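Local structure of carbonic anhydrase (Geobacillus kaustophilus, 3VNP) at residues N57-S62 and R157-K162. The protein catalyses the reversible hydration of carbon dioxide to hydrogencarbonate as a trimeric gamma-class carbonic anhydrase that carries magnesium or zinc in its active site. Numbering follows the deposited sequence.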
loop_
_atom_site.group_PDB
_atom_site.type_symbol
_atom_site.label_atom_id
_atom_site.label_comp_id
_atom_site.label_asym_id
_atom_site.label_seq_id
_atom_site.Cartn_x
_atom_site.Cartn_y
_atom_site.Cartn_z
ATOM N N ASN A 57 -16.991 -4.377 -3.961
ATOM C CA ASN A 57 -15.926 -3.561 -4.541
ATOM C C ASN A 57 -14.704 -3.614 -3.643
ATOM O O ASN A 57 -14.784 -3.345 -2.446
ATOM C CB ASN A 57 -16.348 -2.101 -4.777
ATOM C CG ASN A 57 -16.572 -1.330 -3.495
ATOM O OD1 ASN A 57 -17.703 -1.217 -3.011
ATOM N ND2 ASN A 57 -15.493 -0.788 -2.933
ATOM N N ILE A 58 -13.584 -4.013 -4.231
ATOM C CA ILE A 58 -12.315 -4.103 -3.529
ATOM C C ILE A 58 -11.434 -3.039 -4.175
ATOM O O ILE A 58 -10.869 -3.241 -5.251
ATOM C CB ILE A 58 -11.716 -5.510 -3.688
ATOM C CG1 ILE A 58 -12.617 -6.513 -2.960
ATOM C CG2 ILE A 58 -10.299 -5.559 -3.127
ATOM C CD1 ILE A 58 -12.185 -7.945 -3.105
ATOM N N GLN A 59 -11.340 -1.894 -3.509
ATOM C CA GLN A 59 -10.592 -0.760 -4.029
ATOM C C GLN A 59 -9.077 -0.890 -4.179
ATOM O O GLN A 59 -8.450 -1.812 -3.657
ATOM C CB GLN A 59 -10.969 0.494 -3.230
ATOM C CG GLN A 59 -12.384 0.977 -3.560
ATOM C CD GLN A 59 -12.895 2.041 -2.613
ATOM O OE1 GLN A 59 -12.220 3.039 -2.357
ATOM N NE2 GLN A 59 -14.102 1.837 -2.090
ATOM N N ASP A 60 -8.533 0.060 -4.936
ATOM C CA ASP A 60 -7.123 0.181 -5.303
ATOM C C ASP A 60 -6.050 -0.222 -4.307
ATOM O O ASP A 60 -6.107 0.130 -3.132
ATOM C CB ASP A 60 -6.871 1.619 -5.745
ATOM C CG ASP A 60 -7.994 2.154 -6.618
ATOM O OD1 ASP A 60 -7.982 1.925 -7.853
ATOM O OD2 ASP A 60 -8.907 2.792 -6.057
ATOM N N ASN A 61 -5.063 -0.961 -4.805
ATOM C CA ASN A 61 -3.927 -1.401 -4.002
ATOM C C ASN A 61 -4.208 -2.256 -2.780
ATOM O O ASN A 61 -3.482 -2.165 -1.792
ATOM C CB ASN A 61 -3.120 -0.188 -3.553
ATOM C CG ASN A 61 -2.347 0.431 -4.677
ATOM O OD1 ASN A 61 -1.383 -0.155 -5.177
ATOM N ND2 ASN A 61 -2.760 1.625 -5.093
ATOM N N SER A 62 -5.243 -3.085 -2.819
ATOM C CA SER A 62 -5.515 -3.927 -1.664
ATOM C C SER A 62 -4.800 -5.269 -1.778
ATOM O O SER A 62 -4.375 -5.683 -2.864
ATOM C CB SER A 62 -7.011 -4.154 -1.506
ATOM O OG SER A 62 -7.662 -2.925 -1.263
ATOM N N ARG A 157 -23.802 0.806 -4.468
ATOM C CA ARG A 157 -24.438 0.917 -5.777
ATOM C C ARG A 157 -23.574 1.709 -6.757
ATOM O O ARG A 157 -23.448 1.338 -7.925
ATOM C CB ARG A 157 -25.806 1.587 -5.627
ATOM C CG ARG A 157 -26.539 1.828 -6.927
ATOM C CD ARG A 157 -27.808 2.628 -6.675
ATOM N NE ARG A 157 -27.514 3.916 -6.050
ATOM C CZ ARG A 157 -28.432 4.819 -5.722
ATOM N NH1 ARG A 157 -29.719 4.580 -5.957
ATOM N NH2 ARG A 157 -28.062 5.964 -5.154
ATOM N N GLU A 158 -22.984 2.800 -6.278
ATOM C CA GLU A 158 -22.125 3.637 -7.107
ATOM C C GLU A 158 -20.961 2.846 -7.708
ATOM O O GLU A 158 -20.624 3.030 -8.879
ATOM C CB GLU A 158 -21.566 4.802 -6.284
ATOM C CG GLU A 158 -20.486 5.612 -7.005
ATOM C CD GLU A 158 -19.622 6.429 -6.049
ATOM O OE1 GLU A 158 -20.178 7.278 -5.321
ATOM O OE2 GLU A 158 -18.384 6.222 -6.024
ATOM N N TYR A 159 -20.340 1.970 -6.918
ATOM C CA TYR A 159 -19.219 1.196 -7.439
ATOM C C TYR A 159 -19.594 0.134 -8.467
ATOM O O TYR A 159 -18.738 -0.322 -9.226
ATOM C CB TYR A 159 -18.396 0.572 -6.303
ATOM C CG TYR A 159 -17.234 1.453 -5.896
ATOM C CD1 TYR A 159 -17.340 2.341 -4.824
ATOM C CD2 TYR A 159 -16.051 1.457 -6.641
ATOM C CE1 TYR A 159 -16.297 3.218 -4.506
ATOM C CE2 TYR A 159 -15.002 2.331 -6.334
ATOM C CZ TYR A 159 -15.132 3.208 -5.268
ATOM O OH TYR A 159 -14.105 4.081 -4.975
ATOM N N VAL A 160 -20.863 -0.263 -8.495
ATOM C CA VAL A 160 -21.309 -1.240 -9.479
ATOM C C VAL A 160 -21.389 -0.480 -10.800
ATOM O O VAL A 160 -21.033 -1.002 -11.856
ATOM C CB VAL A 160 -22.696 -1.804 -9.136
ATOM C CG1 VAL A 160 -23.127 -2.782 -10.208
ATOM C CG2 VAL A 160 -22.658 -2.491 -7.786
ATOM N N GLU A 161 -21.857 0.765 -10.719
ATOM C CA GLU A 161 -21.964 1.631 -11.886
ATOM C C GLU A 161 -20.566 1.884 -12.452
ATOM O O GLU A 161 -20.325 1.637 -13.634
ATOM C CB GLU A 161 -22.601 2.976 -11.511
ATOM C CG GLU A 161 -24.040 3.171 -11.972
ATOM C CD GLU A 161 -25.053 2.455 -11.089
ATOM O OE1 GLU A 161 -24.908 1.228 -10.878
ATOM O OE2 GLU A 161 -26.000 3.119 -10.607
ATOM N N LYS A 162 -19.651 2.376 -11.610
ATOM C CA LYS A 162 -18.281 2.655 -12.054
ATOM C C LYS A 162 -17.598 1.398 -12.557
ATOM O O LYS A 162 -16.837 1.443 -13.519
ATOM C CB LYS A 162 -17.422 3.244 -10.929
ATOM C CG LYS A 162 -17.830 4.611 -10.434
ATOM C CD LYS A 162 -16.682 5.261 -9.678
ATOM C CE LYS A 162 -17.140 6.466 -8.862
ATOM N NZ LYS A 162 -17.876 7.470 -9.679
#
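The first torsion of Asn57 (chi1 68°) tucks CG between its own backbone N and carbonyl carbon, which lays the amide group over the near end of the Tyr159 ring, Asn57 CG 3.7 Å from Tyr159 CG; the two planes are stacked, only 17° from parallel. Gln59 has CG beside its backbone N, and the extended chain beyond CG carries the amide to the phenol end. There Gln59 CD comes 3.3 Å from Tyr159 OH, and Gln59 NE2 sits 3.5 Å from Tyr159 CE1, placed obliquely to the ring. Tyr159 OH is hydrogen-bonded to NH2 of Arg44 of the second subunit. With an alanine in place of Tyr159, the Asn57 amide would probably lose the ring face beneath it, the Gln59 amide its contact with the phenol end, and that Arg44 a bond across the subunit interface. The site is close to the metal centre: Gln59 also touches His82, a magnesium ligand. In the left-handed beta-helix characteristic of this family, strand 57-58 runs between parallel strands 36-37 and 79-80, and helix 146-170 packs Tyr159 against that sheet; the Tyr159 ring also meets that of Trp38, planes about 80° apart.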